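Local coordinates for alanine racemase, biosynthetic (Pseudomonas aeruginosa PAO1, PDB 6A2F), which belongs to the alanine racemase family, joining an N-terminal TIM-type barrel to a largely beta C-terminal domain in a two-subunit assembly that carries a pyridoxal phosphate cofactor, at residues I266-C271 and M302-V307; R279-G284 and A294-R299; L236-I241 and V321-A326. All blocks are in the same frame, centred on the assembly; numbering follows the deposited sequence.

Contact 1: I266-C271 and M302-V307; sequences IGTVSC and MDMLAV. With DLY (D-lysine), chain D.
The carbonyl oxygen of Val-269 is approached by three groups. Leu-305 N donates to Val-269 O across the contact at 3.1 Å, tilted 18° from the carbonyl plane, and Met-304 CA adds a CA-H...O contact. The third is Cys-271 N, whose weak bond within its own segment closes an inverse gamma turn centred on Ser-270. Two residues back, Val-307 N reaches Gly-267 O at 2.8 Å, while Gly-267 N returns a nearly straight bond to Val-307 O at 3.1 Å. The remaining bond, from Val-269 N to Leu-305 O, is modelled so short that its exact length is doubtful. This is regular antiparallel pairing of strands 264-269 and 305-308 in the C-terminal domain, with Thr-268 and Ala-306 as the non-hydrogen-bonded pair. On the face carrying Val-269, Leu-305 and Val-307, the first two side chains lie next to each other and point the same way, and Leu-296 of the adjoining strand packs on Leu-305 and Val-307. On the face of Thr-268 and Ala-306, the CG2 methyl of Thr-268 meets Met-304 CB at 3.9 Å. Met-304 then bends at its last torsion (chi3 -74°), which carries its CE methyl to the carboxylate of D-lysine. Leu-131 of the second subunit packs on the same methionine. Where the pairing gives way to loop, Asp-303 N donates to D-lysine OXT at 3.0 Å, with an N-H...O angle of 167°; Ser-301 and Tyr-273 also bond this ligand. The side chain of Asp-303 is held by a salt bridge from OD1 to Arg-351, and the cofactor-bearing lysine of the second subunit packs against it.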
loop_
_atom_site.group_PDB
_atom_site.type_symbol
_atom_site.label_atom_id
_atom_site.label_comp_id
_atom_site.label_asym_id
_atom_site.label_seq_id
_atom_site.Cartn_x
_atom_site.Cartn_y
_atom_site.Cartn_z
ATOM N N ILE A 266 12.444 10.331 -22.281
ATOM C CA ILE A 266 11.847 9.564 -21.182
ATOM C C ILE A 266 12.572 9.746 -19.850
ATOM O O ILE A 266 13.779 9.514 -19.753
ATOM C CB ILE A 266 11.716 8.067 -21.552
ATOM C CG1 ILE A 266 10.647 7.916 -22.644
ATOM C CG2 ILE A 266 11.435 7.208 -20.319
ATOM C CD1 ILE A 266 9.771 6.692 -22.536
ATOM N N GLY A 267 11.818 10.162 -18.831
ATOM C CA GLY A 267 12.372 10.451 -17.509
ATOM C C GLY A 267 11.934 9.462 -16.448
ATOM O O GLY A 267 10.785 9.033 -16.434
ATOM N N THR A 268 12.855 9.105 -15.557
ATOM C CA THR A 268 12.569 8.179 -14.461
ATOM C C THR A 268 12.369 8.944 -13.149
ATOM O O THR A 268 13.125 9.864 -12.834
ATOM C CB THR A 268 13.681 7.114 -14.321
ATOM O OG1 THR A 268 13.881 6.474 -15.586
ATOM C CG2 THR A 268 13.318 6.049 -13.276
ATOM N N VAL A 269 11.342 8.550 -12.398
ATOM C CA VAL A 269 10.933 9.244 -11.177
ATOM C C VAL A 269 11.147 8.371 -9.937
ATOM O O VAL A 269 10.955 7.148 -9.977
ATOM C CB VAL A 269 9.459 9.703 -11.272
ATOM C CG1 VAL A 269 8.981 10.334 -9.971
ATOM C CG2 VAL A 269 9.283 10.677 -12.426
ATOM N N SER A 270 11.539 9.019 -8.840
ATOM C CA SER A 270 11.827 8.353 -7.572
ATOM C C SER A 270 10.560 8.029 -6.772
ATOM O O SER A 270 10.391 8.476 -5.627
ATOM C CB SER A 270 12.781 9.216 -6.745
ATOM O OG SER A 270 12.289 10.542 -6.638
ATOM N N CYS A 271 9.673 7.252 -7.387
ATOM C CA CYS A 271 8.434 6.795 -6.753
ATOM C C CYS A 271 7.952 5.533 -7.446
ATOM O O CYS A 271 7.935 5.471 -8.669
ATOM C CB CYS A 271 7.345 7.874 -6.812
ATOM S SG CYS A 271 5.805 7.418 -5.973
ATOM N N MET A 302 8.816 -1.193 -8.484
ATOM C CA MET A 302 8.763 -1.098 -7.021
ATOM C C MET A 302 9.183 0.272 -6.477
ATOM O O MET A 302 8.527 0.823 -5.590
ATOM C CB MET A 302 9.607 -2.210 -6.389
ATOM C CG MET A 302 9.486 -2.339 -4.879
ATOM S SD MET A 302 10.208 -3.856 -4.220
ATOM C CE MET A 302 8.997 -5.049 -4.786
ATOM N N ASP A 303 10.295 0.788 -6.969
ATOM C CA ASP A 303 10.784 2.063 -6.498
ATOM C C ASP A 303 10.805 3.150 -7.557
ATOM O O ASP A 303 11.126 4.290 -7.256
ATOM C CB ASP A 303 12.189 1.876 -5.922
ATOM C CG ASP A 303 12.287 0.676 -5.010
ATOM O OD1 ASP A 303 11.881 0.790 -3.847
ATOM O OD2 ASP A 303 12.771 -0.379 -5.448
ATOM N N MET A 304 10.514 2.788 -8.801
ATOM C CA MET A 304 10.609 3.748 -9.894
ATOM C C MET A 304 9.402 3.854 -10.813
ATOM O O MET A 304 8.612 2.928 -10.952
ATOM C CB MET A 304 11.868 3.468 -10.723
ATOM C CG MET A 304 13.163 3.681 -9.960
ATOM S SD MET A 304 14.625 3.043 -10.796
ATOM C CE MET A 304 14.430 1.282 -10.566
ATOM N N LEU A 305 9.272 5.031 -11.418
ATOM C CA LEU A 305 8.201 5.332 -12.356
ATOM C C LEU A 305 8.794 6.090 -13.538
ATOM O O LEU A 305 9.788 6.800 -13.391
ATOM C CB LEU A 305 7.111 6.166 -11.679
ATOM C CG LEU A 305 6.296 7.095 -12.582
ATOM C CD1 LEU A 305 5.139 7.713 -11.813
ATOM C CD2 LEU A 305 7.178 8.175 -13.190
ATOM N N ALA A 306 8.185 5.939 -14.708
ATOM C CA ALA A 306 8.668 6.615 -15.914
ATOM C C ALA A 306 7.611 7.519 -16.539
ATOM O O ALA A 306 6.431 7.196 -16.536
ATOM C CB ALA A 306 9.182 5.606 -16.929
ATOM N N VAL A 307 8.045 8.659 -17.065
ATOM C CA VAL A 307 7.125 9.630 -17.663
ATOM C C VAL A 307 7.590 10.062 -19.050
ATOM O O VAL A 307 8.795 10.125 -19.317
ATOM C CB VAL A 307 6.931 10.883 -16.775
ATOM C CG1 VAL A 307 6.255 10.510 -15.463
ATOM C CG2 VAL A 307 8.257 11.589 -16.514
HETATM N N DLY D . 13.418 -1.682 -11.508
HETATM C CA DLY D . 13.070 -2.237 -10.162
HETATM C C DLY D . 12.898 -1.136 -9.143
HETATM O O DLY D . 13.658 -1.041 -8.180
HETATM C CB DLY D . 11.781 -3.044 -10.278
HETATM C CG DLY D . 11.748 -4.278 -9.381
HETATM C CD DLY D . 10.322 -4.598 -8.950
HETATM C CE DLY D . 9.571 -5.404 -10.003
HETATM N NZ DLY D . 8.341 -4.709 -10.318
HETATM O OXT DLY D . 12.001 -0.295 -9.224
#

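Contact 2: R279-G284 and A294-R299; sequences RTAPAG and AILAGR. With ACT (acetate ion), chain E.
Ala-283 and Gly-284 draw alongside Leu-296 and Ile-295, their CA atoms 5.3 and 4.9 Å apart in those pairs, in two segments that run 145° apart end to end and share no hydrogen bond. Ile-295 stands its branched CB against Gly-284: the CG2 methyl, placed beside the backbone N, comes within 3.6 Å of Gly-284 O. Further along, the methyl of Ala-281 points toward 294-299 and touches Leu-296 CD1 at 3.7 Å. At the other end the two arginines meet at an acetate ion, probably from the crystallisation liquor. Arg-279, extended from CG to NE, gives a hydrogen bond from NH2 to acetate OXT at 2.6 Å, with the acceptor at the guanidinium edge. Arg-299 reaches the same oxygen with its aliphatic CD, at 3.3 Å, and that CD also lies 3.8 Å from Arg-279 NH2. Arg-279 is further fixed by Thr-339 of the second subunit, which bonds its NH1. The arrangement is that of the loop that leads into the 286-289/292-296 hairpin, lying beside the hairpin's second strand and its continuation, at the subunit interface next to the D-lysine pocket.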
loop_
_atom_site.group_PDB
_atom_site.type_symbol
_atom_site.label_atom_id
_atom_site.label_comp_id
_atom_site.label_asym_id
_atom_site.label_seq_id
_atom_site.Cartn_x
_atom_site.Cartn_y
_atom_site.Cartn_z
ATOM N N ARG A 279 0.611 -0.003 -8.897
ATOM C CA ARG A 279 1.511 -0.677 -9.836
ATOM C C ARG A 279 0.975 -0.685 -11.265
ATOM O O ARG A 279 1.751 -0.579 -12.221
ATOM C CB ARG A 279 1.816 -2.110 -9.398
ATOM C CG ARG A 279 2.628 -2.870 -10.430
ATOM C CD ARG A 279 2.931 -4.308 -10.055
ATOM N NE ARG A 279 3.509 -4.985 -11.211
ATOM C CZ ARG A 279 2.803 -5.616 -12.144
ATOM N NH1 ARG A 279 1.480 -5.694 -12.060
ATOM N NH2 ARG A 279 3.425 -6.181 -13.167
ATOM N N THR A 280 -0.344 -0.814 -11.400
ATOM C CA THR A 280 -0.983 -1.008 -12.706
ATOM C C THR A 280 -1.374 0.304 -13.404
ATOM O O THR A 280 -2.038 0.282 -14.443
ATOM C CB THR A 280 -2.213 -1.941 -12.603
ATOM O OG1 THR A 280 -3.118 -1.444 -11.608
ATOM C CG2 THR A 280 -1.784 -3.354 -12.225
ATOM N N ALA A 281 -0.958 1.435 -12.834
ATOM C CA ALA A 281 -1.182 2.745 -13.443
ATOM C C ALA A 281 -0.879 2.677 -14.936
ATOM O O ALA A 281 0.266 2.434 -15.323
ATOM C CB ALA A 281 -0.322 3.805 -12.772
ATOM N N PRO A 282 -1.913 2.862 -15.777
ATOM C CA PRO A 282 -1.746 2.718 -17.222
ATOM C C PRO A 282 -1.085 3.929 -17.878
ATOM O O PRO A 282 -0.917 4.976 -17.240
ATOM C CB PRO A 282 -3.185 2.565 -17.727
ATOM C CG PRO A 282 -4.013 3.296 -16.726
ATOM C CD PRO A 282 -3.303 3.190 -15.404
ATOM N N ALA A 283 -0.708 3.764 -19.145
ATOM C CA ALA A 283 -0.218 4.857 -19.966
ATOM C C ALA A 283 -1.276 5.961 -20.006
ATOM O O ALA A 283 -2.463 5.686 -20.208
ATOM C CB ALA A 283 0.094 4.357 -21.369
ATOM N N GLY A 284 -0.845 7.201 -19.791
ATOM C CA GLY A 284 -1.763 8.340 -19.791
ATOM C C GLY A 284 -2.185 8.823 -18.412
ATOM O O GLY A 284 -2.914 9.815 -18.296
ATOM N N ALA A 294 2.157 16.129 -17.617
ATOM C CA ALA A 294 2.781 15.081 -18.427
ATOM C C ALA A 294 2.180 13.727 -18.049
ATOM O O ALA A 294 1.464 13.623 -17.051
ATOM C CB ALA A 294 4.289 15.073 -18.232
ATOM N N ILE A 295 2.473 12.694 -18.835
ATOM C CA ILE A 295 1.852 11.380 -18.635
ATOM C C ILE A 295 2.853 10.237 -18.433
ATOM O O ILE A 295 4.013 10.331 -18.836
ATOM C CB ILE A 295 0.848 11.038 -19.766
ATOM C CG1 ILE A 295 1.536 11.056 -21.142
ATOM C CG2 ILE A 295 -0.357 11.978 -19.705
ATOM C CD1 ILE A 295 0.647 10.636 -22.297
ATOM N N LEU A 296 2.388 9.165 -17.798
ATOM C CA LEU A 296 3.216 7.993 -17.520
ATOM C C LEU A 296 3.536 7.200 -18.778
ATOM O O LEU A 296 2.748 7.168 -19.726
ATOM C CB LEU A 296 2.535 7.063 -16.509
ATOM C CG LEU A 296 2.342 7.452 -15.041
ATOM C CD1 LEU A 296 2.079 6.198 -14.220
ATOM C CD2 LEU A 296 3.537 8.193 -14.471
ATOM N N ALA A 297 4.699 6.552 -18.763
ATOM C CA ALA A 297 5.129 5.684 -19.852
ATOM C C ALA A 297 5.817 4.447 -19.292
ATOM O O ALA A 297 6.878 4.545 -18.671
ATOM C CB ALA A 297 6.057 6.433 -20.794
ATOM N N GLY A 298 5.201 3.287 -19.507
ATOM C CA GLY A 298 5.760 2.012 -19.065
ATOM C C GLY A 298 5.209 1.571 -17.725
ATOM O O GLY A 298 4.618 2.371 -17.002
ATOM N N ARG A 299 5.400 0.292 -17.400
ATOM C CA ARG A 299 4.968 -0.264 -16.119
ATOM C C ARG A 299 5.657 0.441 -14.961
ATOM O O ARG A 299 6.859 0.696 -15.005
ATOM C CB ARG A 299 5.278 -1.763 -16.024
ATOM C CG ARG A 299 4.412 -2.680 -16.877
ATOM C CD ARG A 299 4.343 -4.069 -16.250
ATOM N NE ARG A 299 3.927 -5.129 -17.172
ATOM C CZ ARG A 299 2.686 -5.291 -17.638
ATOM N NH1 ARG A 299 1.711 -4.443 -17.299
ATOM N NH2 ARG A 299 2.418 -6.299 -18.466
HETATM C C ACT E . 6.745 -6.354 -13.170
HETATM O O ACT E . 6.894 -5.941 -11.995
HETATM O OXT ACT E . 5.883 -5.865 -13.928
HETATM C CH3 ACT E . 7.615 -7.462 -13.695
#

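Contact 3: L236-I241 and V321-A326; sequences LGAQLI and VELWGA
A beta bulge marks this junction of strands 234-246 and 320-322 in the mixed sheet of the C-terminal domain. Beyond Glu-322 the register slips by one residue and the chain turns a corner at Leu-323, so that Leu-236 is bonded by two consecutive residues. Leu-323 N donates to Leu-236 O at 2.9 Å, and Leu-236 N donates to Trp-324 O at 2.8 Å. Ahead of the bulge, Ala-238 and Val-321 form an antiparallel hydrogen-bonded pair. Ala-238 N points almost straight at Val-321 O (2.7 Å, 175° at the hydrogen), whereas in the return bond, also 2.7 Å, Val-321 N sits well above the carbonyl plane of Ala-238 O, 52° out of it. Leu-236 and Trp-324 share a face of the sheet. Trp-324 sets its CG between its own backbone N and carbonyl carbon (chi1 58°), and the CD2 methyl of Leu-236 lies over one face of the six-membered ring, 3.8 Å from its centroid, in a CH-pi contact. Leu-323 CD2 tucks against Ala-238 CB at 3.8 Å. At the far end Leu-240 and Val-321 meet roughly at a right angle, Leu-240 CD2 touching Val-321 CG2 at 4.0 Å. Val-287 of strand 286-289 packs on Val-321 and Leu-323, and Leu-4 and Ala-6 pack on Leu-236. Glu-322, on the other face, turns its carboxylate to the backbone nitrogens of Gly-327 and Leu-328. Both backbone polar atoms of Leu-236 are thus satisfied despite the irregular register, and the cross-strand grip comes from backbone bonds and from apolar contacts, one of them a methyl over an aromatic face; no charged pair joins the two segments.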
loop_
_atom_site.group_PDB
_atom_site.type_symbol
_atom_site.label_atom_id
_atom_site.label_comp_id
_atom_site.label_asym_id
_atom_site.label_seq_id
_atom_site.Cartn_x
_atom_site.Cartn_y
_atom_site.Cartn_z
ATOM N N LEU A 236 2.292 14.521 -2.583
ATOM C CA LEU A 236 3.349 13.532 -2.779
ATOM C C LEU A 236 4.292 14.020 -3.873
ATOM O O LEU A 236 3.927 14.066 -5.050
ATOM C CB LEU A 236 2.765 12.151 -3.107
ATOM C CG LEU A 236 3.734 10.960 -3.183
ATOM C CD1 LEU A 236 4.401 10.697 -1.840
ATOM C CD2 LEU A 236 3.037 9.704 -3.690
ATOM N N GLY A 237 5.497 14.411 -3.468
ATOM C CA GLY A 237 6.484 14.964 -4.388
ATOM C C GLY A 237 7.710 14.083 -4.541
ATOM O O GLY A 237 8.230 13.550 -3.557
ATOM N N ALA A 238 8.161 13.926 -5.783
ATOM C CA ALA A 238 9.392 13.208 -6.080
ATOM C C ALA A 238 10.273 14.018 -7.033
ATOM O O ALA A 238 10.089 15.230 -7.180
ATOM C CB ALA A 238 9.084 11.833 -6.656
ATOM N N GLN A 239 11.227 13.343 -7.672
ATOM C CA GLN A 239 12.148 13.994 -8.595
ATOM C C GLN A 239 12.484 13.129 -9.794
ATOM O O GLN A 239 12.414 11.899 -9.728
ATOM C CB GLN A 239 13.452 14.363 -7.884
ATOM C CG GLN A 239 13.520 15.795 -7.382
ATOM C CD GLN A 239 14.726 16.037 -6.496
ATOM O OE1 GLN A 239 15.843 15.615 -6.817
ATOM N NE2 GLN A 239 14.506 16.713 -5.368
ATOM N N LEU A 240 12.854 13.788 -10.889
ATOM C CA LEU A 240 13.476 13.115 -12.019
ATOM C C LEU A 240 14.889 12.722 -11.617
ATOM O O LEU A 240 15.681 13.574 -11.215
ATOM C CB LEU A 240 13.515 14.029 -13.245
ATOM C CG LEU A 240 12.207 14.415 -13.936
ATOM C CD1 LEU A 240 12.528 15.344 -15.094
ATOM C CD2 LEU A 240 11.434 13.195 -14.419
ATOM N N ILE A 241 15.183 11.427 -11.708
ATOM C CA ILE A 241 16.488 10.874 -11.326
ATOM C C ILE A 241 17.247 10.360 -12.552
ATOM O O ILE A 241 18.425 9.982 -12.463
ATOM C CB ILE A 241 16.363 9.762 -10.256
ATOM C CG1 ILE A 241 15.548 8.570 -10.790
ATOM C CG2 ILE A 241 15.753 10.328 -8.980
ATOM C CD1 ILE A 241 15.543 7.347 -9.892
ATOM N N VAL A 321 8.719 16.432 -9.164
ATOM C CA VAL A 321 7.608 15.720 -9.781
ATOM C C VAL A 321 6.467 15.595 -8.776
ATOM O O VAL A 321 6.630 14.967 -7.731
ATOM C CB VAL A 321 8.032 14.317 -10.284
ATOM C CG1 VAL A 321 6.823 13.506 -10.735
ATOM C CG2 VAL A 321 9.037 14.430 -11.420
ATOM N N GLU A 322 5.324 16.202 -9.088
ATOM C CA GLU A 322 4.127 16.042 -8.258
ATOM C C GLU A 322 3.295 14.840 -8.717
ATOM O O GLU A 322 2.750 14.836 -9.825
ATOM C CB GLU A 322 3.274 17.318 -8.240
ATOM C CG GLU A 322 2.088 17.231 -7.290
ATOM C CD GLU A 322 1.341 18.543 -7.125
ATOM O OE1 GLU A 322 0.091 18.524 -7.172
ATOM O OE2 GLU A 322 1.993 19.593 -6.945
ATOM N N LEU A 323 3.220 13.817 -7.865
ATOM C CA LEU A 323 2.387 12.648 -8.143
ATOM C C LEU A 323 0.933 12.972 -7.823
ATOM O O LEU A 323 0.025 12.538 -8.532
ATOM C CB LEU A 323 2.854 11.412 -7.358
ATOM C CG LEU A 323 4.146 10.653 -7.709
ATOM C CD1 LEU A 323 4.375 10.499 -9.209
ATOM C CD2 LEU A 323 5.362 11.275 -7.041
ATOM N N TRP A 324 0.730 13.710 -6.734
ATOM C CA TRP A 324 -0.553 14.351 -6.424
ATOM C C TRP A 324 -0.396 15.410 -5.343
ATOM O O TRP A 324 0.569 15.381 -4.583
ATOM C CB TRP A 324 -1.641 13.339 -6.042
ATOM C CG TRP A 324 -1.343 12.444 -4.864
ATOM C CD1 TRP A 324 -1.371 12.781 -3.535
ATOM C CD2 TRP A 324 -1.024 11.049 -4.916
ATOM N NE1 TRP A 324 -1.070 11.683 -2.761
ATOM C CE2 TRP A 324 -0.853 10.608 -3.583
ATOM C CE3 TRP A 324 -0.861 10.130 -5.963
ATOM C CZ2 TRP A 324 -0.526 9.286 -3.266
ATOM C CZ3 TRP A 324 -0.529 8.810 -5.646
ATOM C CH2 TRP A 324 -0.368 8.403 -4.306
ATOM N N GLY A 325 -1.343 16.346 -5.293
ATOM C CA GLY A 325 -1.325 17.436 -4.316
ATOM C C GLY A 325 -2.225 18.600 -4.699
ATOM O O GLY A 325 -3.359 18.403 -5.148
ATOM N N ALA A 326 -1.711 19.816 -4.516
ATOM C CA ALA A 326 -2.464 21.032 -4.823
ATOM C C ALA A 326 -2.517 21.329 -6.329
ATOM O O ALA A 326 -3.429 22.011 -6.796
ATOM C CB ALA A 326 -1.900 22.219 -4.056
#

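Overall arrangement
From the N terminus, residues 236-241 come first and wait longest for their partner. Residues 266-271 follow, then 279-284, which meets 294-299 after nine residues that hold strand 286-289 and the start of strand 292-296, closing contact 2, the innermost loop. Contact 1 closes next at 302-307, enclosing contact 2, and contact 3 closes last at 321-326, enclosing both; none cross. All three reach the same mixed sheet of the C-terminal domain, 279-284 as a loop beside it. Contact 1 is the middle piece: Ala-306 O and Ala-297 N probably bond to join it to contact 2, and a probable hydrogen bond between Thr-268 O and Ile-241 N joins it to contact 3. Contacts 2 and 3 do not touch.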